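Local coordinates for outer membrane porin protein 32 (Delftia acidovorans, PDB 2FGQ), which forms anion-selective channels across the outer membrane as a homotrimeric beta-barrel porin, at residues A[113-118]-A[220-225]; A[119-124]-A[236-241]; A[123-128]-A[193-198]. All coordinates share one frame; numbering follows the deposited sequence.

Contact 1 of 3, residues A[113-118]-A[220-225]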
# COMPACT_ATOMS: atom_id res chain seq x y z
N GLY A 113 9.09 -2.44 26.44
CA GLY A 113 9.56 -1.60 27.52
C GLY A 113 8.96 -0.24 27.74
O GLY A 113 9.29 0.35 28.75
N PRO A 114 8.18 0.35 26.83
CA PRO A 114 8.09 1.80 26.82
C PRO A 114 7.04 2.30 27.79
O PRO A 114 6.21 1.57 28.31
CB PRO A 114 7.70 2.12 25.39
CG PRO A 114 6.79 1.05 25.04
CD PRO A 114 7.35 -0.22 25.76
N PHE A 115 7.11 3.58 27.99
CA PHE A 115 6.07 4.31 28.72
C PHE A 115 4.74 4.14 28.00
O PHE A 115 4.67 4.29 26.76
CB PHE A 115 6.45 5.77 28.71
CG PHE A 115 5.52 6.66 29.48
CD1 PHE A 115 5.31 6.46 30.83
CD2 PHE A 115 4.88 7.68 28.85
CE1 PHE A 115 4.47 7.34 31.56
CE2 PHE A 115 4.04 8.56 29.56
CZ PHE A 115 3.83 8.36 30.91
N MET A 116 3.69 3.84 28.76
CA MET A 116 2.36 3.57 28.18
C MET A 116 1.38 4.73 28.34
O MET A 116 0.20 4.56 28.11
CB MET A 116 1.71 2.35 28.87
CG MET A 116 2.45 1.09 28.78
SD MET A 116 1.52 -0.23 29.75
CE MET A 116 -0.07 -0.04 29.25
N GLY A 117 1.84 5.88 28.82
CA GLY A 117 0.92 7.00 29.05
C GLY A 117 0.08 7.41 27.83
O GLY A 117 -1.11 7.74 27.95
N PHE A 118 0.71 7.41 26.66
CA PHE A 118 0.01 7.76 25.40
C PHE A 118 -0.72 6.53 24.92
O PHE A 118 -0.26 5.82 24.01
CB PHE A 118 0.97 8.31 24.33
CG PHE A 118 1.63 9.60 24.70
CD1 PHE A 118 1.01 10.79 24.40
CD2 PHE A 118 2.89 9.63 25.30
CE1 PHE A 118 1.60 12.00 24.67
CE2 PHE A 118 3.48 10.89 25.65
CZ PHE A 118 2.83 12.06 25.30
N SER A 220 16.13 10.23 33.03
CA SER A 220 14.97 10.79 32.34
C SER A 220 13.70 10.46 33.13
O SER A 220 13.60 9.40 33.68
CB SER A 220 14.90 10.17 30.95
OG SER A 220 13.99 10.90 30.14
N GLY A 221 12.77 11.40 33.20
CA GLY A 221 11.51 11.23 33.88
C GLY A 221 10.34 11.90 33.14
O GLY A 221 10.51 12.85 32.37
N LEU A 222 9.14 11.38 33.39
CA LEU A 222 7.92 11.85 32.70
C LEU A 222 6.79 11.69 33.75
O LEU A 222 6.72 10.67 34.44
CB LEU A 222 7.59 10.97 31.50
CG LEU A 222 7.96 11.26 30.03
CD1 LEU A 222 7.63 10.08 29.12
CD2 LEU A 222 7.25 12.49 29.46
N LEU A 223 5.93 12.69 33.83
CA LEU A 223 4.66 12.63 34.56
C LEU A 223 3.55 13.04 33.59
O LEU A 223 3.72 13.98 32.83
CB LEU A 223 4.65 13.65 35.69
CG LEU A 223 5.82 13.60 36.65
CD1 LEU A 223 5.82 14.87 37.45
CD2 LEU A 223 5.65 12.36 37.53
N GLN A 224 2.41 12.38 33.67
CA GLN A 224 1.32 12.69 32.78
C GLN A 224 -0.01 12.41 33.44
O GLN A 224 -0.16 11.39 34.11
CB GLN A 224 1.39 11.83 31.50
CG GLN A 224 0.42 12.23 30.41
CD GLN A 224 0.62 11.40 29.15
OE1 GLN A 224 1.00 11.94 28.08
NE2 GLN A 224 0.41 10.09 29.27
N GLN A 225 -0.95 13.32 33.24
CA GLN A 225 -2.35 13.07 33.59
C GLN A 225 -3.18 13.14 32.34
O GLN A 225 -3.11 14.13 31.61
CB GLN A 225 -2.89 14.07 34.61
CG GLN A 225 -4.32 13.78 34.97
CD GLN A 225 -4.82 14.63 36.10
OE1 GLN A 225 -5.44 15.67 35.87
NE2 GLN A 225 -4.53 14.24 37.34

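Contact 2 of 3, residues A[119-124]-A[236-241]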
# COMPACT_ATOMS: atom_id res chain seq x y z
N ARG A 119 -1.89 6.29 25.51
CA ARG A 119 -2.73 5.15 25.14
C ARG A 119 -4.20 5.54 25.33
O ARG A 119 -4.53 6.56 25.97
CB ARG A 119 -2.33 3.84 25.83
CG ARG A 119 -2.70 3.78 27.23
CD ARG A 119 -2.23 2.46 27.90
NE ARG A 119 -2.88 1.28 27.33
CZ ARG A 119 -4.10 0.86 27.65
NH1 ARG A 119 -4.85 1.49 28.53
NH2 ARG A 119 -4.61 -0.21 27.04
N ASN A 120 -5.08 4.77 24.73
CA ASN A 120 -6.52 5.00 24.81
C ASN A 120 -7.10 4.38 26.09
O ASN A 120 -7.75 3.33 26.09
CB ASN A 120 -7.16 4.46 23.55
CG ASN A 120 -8.62 4.81 23.44
OD1 ASN A 120 -9.18 5.56 24.27
ND2 ASN A 120 -9.25 4.30 22.36
N TRP A 121 -6.92 5.12 27.17
CA TRP A 121 -7.30 4.67 28.50
C TRP A 121 -8.79 4.42 28.67
O TRP A 121 -9.19 3.65 29.57
CB TRP A 121 -6.82 5.68 29.57
CG TRP A 121 -5.33 5.75 29.72
CD1 TRP A 121 -4.51 6.72 29.26
CD2 TRP A 121 -4.49 4.80 30.37
NE1 TRP A 121 -3.20 6.44 29.58
CE2 TRP A 121 -3.17 5.25 30.26
CE3 TRP A 121 -4.73 3.58 31.05
CZ2 TRP A 121 -2.09 4.55 30.80
CZ3 TRP A 121 -3.64 2.88 31.58
CH2 TRP A 121 -2.35 3.37 31.45
N ALA A 122 -9.60 5.12 27.87
CA ALA A 122 -11.07 5.14 28.05
C ALA A 122 -11.83 4.42 26.97
O ALA A 122 -13.05 4.53 26.91
CB ALA A 122 -11.55 6.56 28.09
N ALA A 123 -11.12 3.72 26.10
CA ALA A 123 -11.77 3.18 24.89
C ALA A 123 -12.56 4.24 24.12
O ALA A 123 -13.68 4.02 23.61
CB ALA A 123 -12.65 1.94 25.23
N GLY A 124 -11.94 5.41 23.98
CA GLY A 124 -12.44 6.41 23.06
C GLY A 124 -12.58 5.87 21.64
O GLY A 124 -11.85 4.96 21.22
N ILE A 236 -12.75 9.34 33.09
CA ILE A 236 -11.77 8.27 33.21
C ILE A 236 -10.43 8.96 33.23
O ILE A 236 -9.98 9.49 32.21
CB ILE A 236 -11.91 7.27 32.02
CG1 ILE A 236 -13.25 6.53 32.17
CG2 ILE A 236 -10.74 6.29 31.99
CD1 ILE A 236 -13.59 5.58 31.06
N LYS A 237 -9.83 9.00 34.42
CA LYS A 237 -8.61 9.74 34.69
C LYS A 237 -7.50 8.74 35.00
O LYS A 237 -7.69 7.83 35.79
CB LYS A 237 -8.82 10.71 35.88
CG LYS A 237 -7.61 11.53 36.19
CD LYS A 237 -7.98 12.73 37.10
CE LYS A 237 -7.87 12.39 38.50
NZ LYS A 237 -8.33 13.60 39.35
N THR A 238 -6.33 8.98 34.43
CA THR A 238 -5.18 8.15 34.66
C THR A 238 -3.96 9.04 34.86
O THR A 238 -3.71 9.95 34.07
CB THR A 238 -4.92 7.25 33.42
OG1 THR A 238 -6.11 6.50 33.11
CG2 THR A 238 -3.83 6.23 33.71
N ASN A 239 -3.22 8.79 35.95
CA ASN A 239 -1.94 9.42 36.21
C ASN A 239 -0.84 8.42 35.90
O ASN A 239 -0.82 7.30 36.46
CB ASN A 239 -1.86 9.85 37.68
CG ASN A 239 -2.88 10.93 38.05
OD1 ASN A 239 -3.28 11.74 37.23
ND2 ASN A 239 -3.27 10.96 39.34
N SER A 240 0.12 8.83 35.07
CA SER A 240 1.18 7.94 34.61
C SER A 240 2.53 8.56 34.94
O SER A 240 2.73 9.75 34.77
CB SER A 240 1.08 7.69 33.10
OG SER A 240 -0.18 7.12 32.74
N TYR A 241 3.45 7.75 35.43
CA TYR A 241 4.75 8.22 35.91
C TYR A 241 5.85 7.31 35.39
O TYR A 241 5.65 6.12 35.29
CB TYR A 241 4.81 8.11 37.43
CG TYR A 241 3.67 8.72 38.22
CD1 TYR A 241 2.46 8.07 38.36
CD2 TYR A 241 3.83 9.91 38.88
CE1 TYR A 241 1.43 8.61 39.10
CE2 TYR A 241 2.79 10.47 39.64
CZ TYR A 241 1.59 9.81 39.73
OH TYR A 241 0.55 10.33 40.49

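Contact 3 of 3, residues A[123-128]-A[193-198]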
# COMPACT_ATOMS: atom_id res chain seq x y z
N ALA A 123 -11.12 3.72 26.10
CA ALA A 123 -11.77 3.18 24.89
C ALA A 123 -12.56 4.24 24.12
O ALA A 123 -13.68 4.02 23.61
CB ALA A 123 -12.65 1.94 25.23
N GLY A 124 -11.94 5.41 23.98
CA GLY A 124 -12.44 6.41 23.06
C GLY A 124 -12.58 5.87 21.64
O GLY A 124 -11.85 4.96 21.22
N GLN A 125 -13.53 6.44 20.93
CA GLN A 125 -13.93 5.97 19.60
C GLN A 125 -13.29 6.72 18.42
O GLN A 125 -13.61 6.44 17.23
CB GLN A 125 -15.46 6.05 19.52
CG GLN A 125 -16.15 5.12 20.49
CD GLN A 125 -17.63 5.40 20.59
OE1 GLN A 125 -18.02 6.40 21.18
NE2 GLN A 125 -18.43 4.55 19.97
N GLY A 126 -12.41 7.67 18.72
CA GLY A 126 -11.67 8.42 17.71
C GLY A 126 -10.57 7.59 17.07
O GLY A 126 -10.22 6.55 17.58
N ALA A 127 -10.02 8.08 15.98
CA ALA A 127 -8.97 7.36 15.24
C ALA A 127 -7.66 7.34 16.01
O ALA A 127 -6.88 6.38 15.89
CB ALA A 127 -8.76 8.04 13.89
N ASP A 128 -7.42 8.37 16.83
CA ASP A 128 -6.12 8.54 17.47
C ASP A 128 -6.27 8.95 18.94
O ASP A 128 -5.67 9.91 19.42
CB ASP A 128 -5.27 9.55 16.71
CG ASP A 128 -4.91 9.08 15.32
OD1 ASP A 128 -4.05 8.13 15.21
OD2 ASP A 128 -5.48 9.55 14.31
N LYS A 193 -11.09 16.11 20.92
CA LYS A 193 -12.51 15.79 20.99
C LYS A 193 -12.71 14.33 20.59
O LYS A 193 -12.18 13.87 19.59
CB LYS A 193 -13.31 16.70 20.08
CG LYS A 193 -13.28 18.17 20.45
CD LYS A 193 -14.04 18.45 21.72
CE LYS A 193 -14.02 19.90 22.15
NZ LYS A 193 -14.99 20.08 23.31
N THR A 194 -13.53 13.62 21.34
CA THR A 194 -13.84 12.25 21.04
C THR A 194 -15.22 11.85 21.51
O THR A 194 -16.05 12.70 21.83
CB THR A 194 -12.73 11.37 21.55
OG1 THR A 194 -12.87 10.04 20.99
CG2 THR A 194 -12.67 11.24 23.07
N ALA A 195 -15.46 10.55 21.53
CA ALA A 195 -16.67 9.98 22.11
C ALA A 195 -16.30 8.72 22.84
O ALA A 195 -15.38 8.02 22.44
CB ALA A 195 -17.75 9.71 21.02
N VAL A 196 -17.05 8.41 23.89
CA VAL A 196 -16.91 7.14 24.60
C VAL A 196 -18.31 6.60 24.73
O VAL A 196 -19.22 7.30 25.22
CB VAL A 196 -16.33 7.37 26.00
CG1 VAL A 196 -16.33 6.02 26.73
CG2 VAL A 196 -14.93 7.97 25.91
N GLY A 197 -18.52 5.38 24.25
CA GLY A 197 -19.87 4.83 24.22
C GLY A 197 -20.91 5.66 23.49
O GLY A 197 -22.09 5.60 23.85
N GLY A 198 -20.51 6.41 22.47
CA GLY A 198 -21.38 7.28 21.73
C GLY A 198 -21.69 8.63 22.36
O GLY A 198 -22.48 9.38 21.83
O HOH W 1 -16.32 3.52 23.78

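Contact 1 of 3, residues A[113-118]-A[220-225]
The inward-folded constriction loop of the porin barrel meets the wall where Phe-115, Gly-117 and Phe-118 lie against Leu-222 and Gln-224 of strand 218-230. Phe-115 reaches the wall with its ring swung anti to its own nitrogen, next to its carbonyl carbon (chi1 -177°). Leu-222 CD1 sits over one face of this ring, 3.7 Å from Phe-115 CD2, in a CH-pi contact 27° off the ring normal. The other face is covered from within the loop by Gly-117 N, 3.5 Å above the ring plane, so the ring is clamped between wall and loop backbone. Gln-224 stretches inward, extended beyond CG, and brings its amide up to both aromatic rings, NE2 approaching Phe-115 obliquely. Its OE1 lies over one face of the Phe-118 ring, 3.3 Å from Phe-118 CZ, with amide and ring planes nearly perpendicular at 78°; the same oxygen is hydrogen-bonded to Thr-207 OG1 on the adjacent strand. Gln-224 NE2 rests 3.1 Å from Gly-117 C, and a beta carbon on this glycine would run into that nitrogen. Replacing Phe-118 with an alanine would probably open a gap between Leu-101 and the wall and take away the ring face that Gln-224 OE1 lies over, leaving Thr-207 to hold that oxygen. The Phe-118 side chain is about 7 Å from the bound D-malate, and Met-116 N bonds to Tyr-262 OH farther round the wall. Such packing of a long loop against the inner barrel face is characteristic of the eyelet of trimeric porins.

Contact 2 of 3, residues A[119-124]-A[236-241]
Trp-121 lays one face of its indole across Thr-238, whose side chain it crosses at about a right angle. Its CG stands anti to the carbonyl carbon, beside the backbone N (chi1 -68°), which turns the indole to the strand. Both branches of the threonine are used: with OG1 beside the backbone N and CG2 anti to it (chi1 -55°), the hydroxyl and the methyl fall under different parts of the indole. The methyl is almost exactly beneath the six-membered ring, Thr-238 CG2 being 3.5 Å from its centroid and 8° off the normal, while Thr-238 OG1 lies 3.6 Å from Trp-121 CG. The opposite face is covered by Arg-119 CG. Two residues on, Ser-240 brings OG to 3.7 Å from Trp-121 CZ2. Indole NE1 is hydrogen-bonded to Gly-117 O, which helps to fix the ring's rotation.

Two residues before Thr-238, Ile-236 extends CD1 to 3.7 Å from Ala-122 CB. This alanine belongs to the type I turn from Asn-120 to Ala-123, beyond which the Asn-120 amide pairs with the Gly-124 backbone. Asn-120 OD1 accepts Gly-124 N on a lone pair at 2.8 Å, and Asn-120 ND2 donates to Gly-124 O at 2.9 Å.

Loop and strand are thus joined by CH-pi and apolar contact, with two strand hydroxyls also against the indole, while the side-chain hydrogen bonds of Asn-120 and Trp-121 stay within the loop.

Contact 3 of 3, residues A[123-128]-A[193-198]
Gln-125 grips the end of strand 183-196 with both backbone and side chain. Its N donates to Ala-195 O at 2.9 Å, the donor lying nearly in line with the carbonyl (C=O...N angle 167°). Gly-124 CA adds a CH...O contact to the same oxygen at 3.4 Å. The side chain, extended beyond CG, runs past Ala-195 to the turn, where Gln-125 OE1 accepts Gly-198 N at 2.8 Å with the donor tilted 25° from the carbonyl plane. On the way OE1 comes 3.3 Å from Ala-195 CB, so methyl and amide are closely fitted. Deeper in, Thr-194 OG1 is directed at the loop and hydrogen-bonded to Asp-129 OD2, which also accepts Gly-126 N; one carboxylate oxygen thereby joins loop and strand. Val-196 CG2 stays 4.1 Å from Gly-124 CA.

The outer side is looser. Here Ala-123 O and Gly-197 N do not meet directly but are bridged by a water, which donates to Ala-123 O at 2.7 Å and accepts from Gly-197 N at 2.9 Å. Both residues are exposed.

Gly-197 and Gly-198 both have positive phi, with backbone angles near those of a type I' turn, as suits the tight two-residue hairpin linking strands 183-196 and 199-213; the contact docks the constriction loop on this hairpin, probably at the extracellular rim of the barrel.

All three contacts fasten successive parts of one long loop, of which 113-128 is part, to the barrel wall. Contacts 1 and 2 use neighbouring strands, paired by the hydrogen bond from Ser-240 N to Gln-224 O (2.8 Å), and their centres are 12 Å apart. Contact 3 shares Ala-123 and Gly-124 with contact 2, its centre again 12 Å away, and Ala-122 O touches Val-196 CG1 between them. Contacts 1 and 3 are separate, about 8 Å apart at their nearest atoms. The flanking residues Thr-102, Ala-109 and Arg-133 help to form the D-malate pocket. Contact 1 is nearer this ligand than contact 2: the Phe-118 side chain is about 7 Å from it, that of Trp-121 about 14 Å.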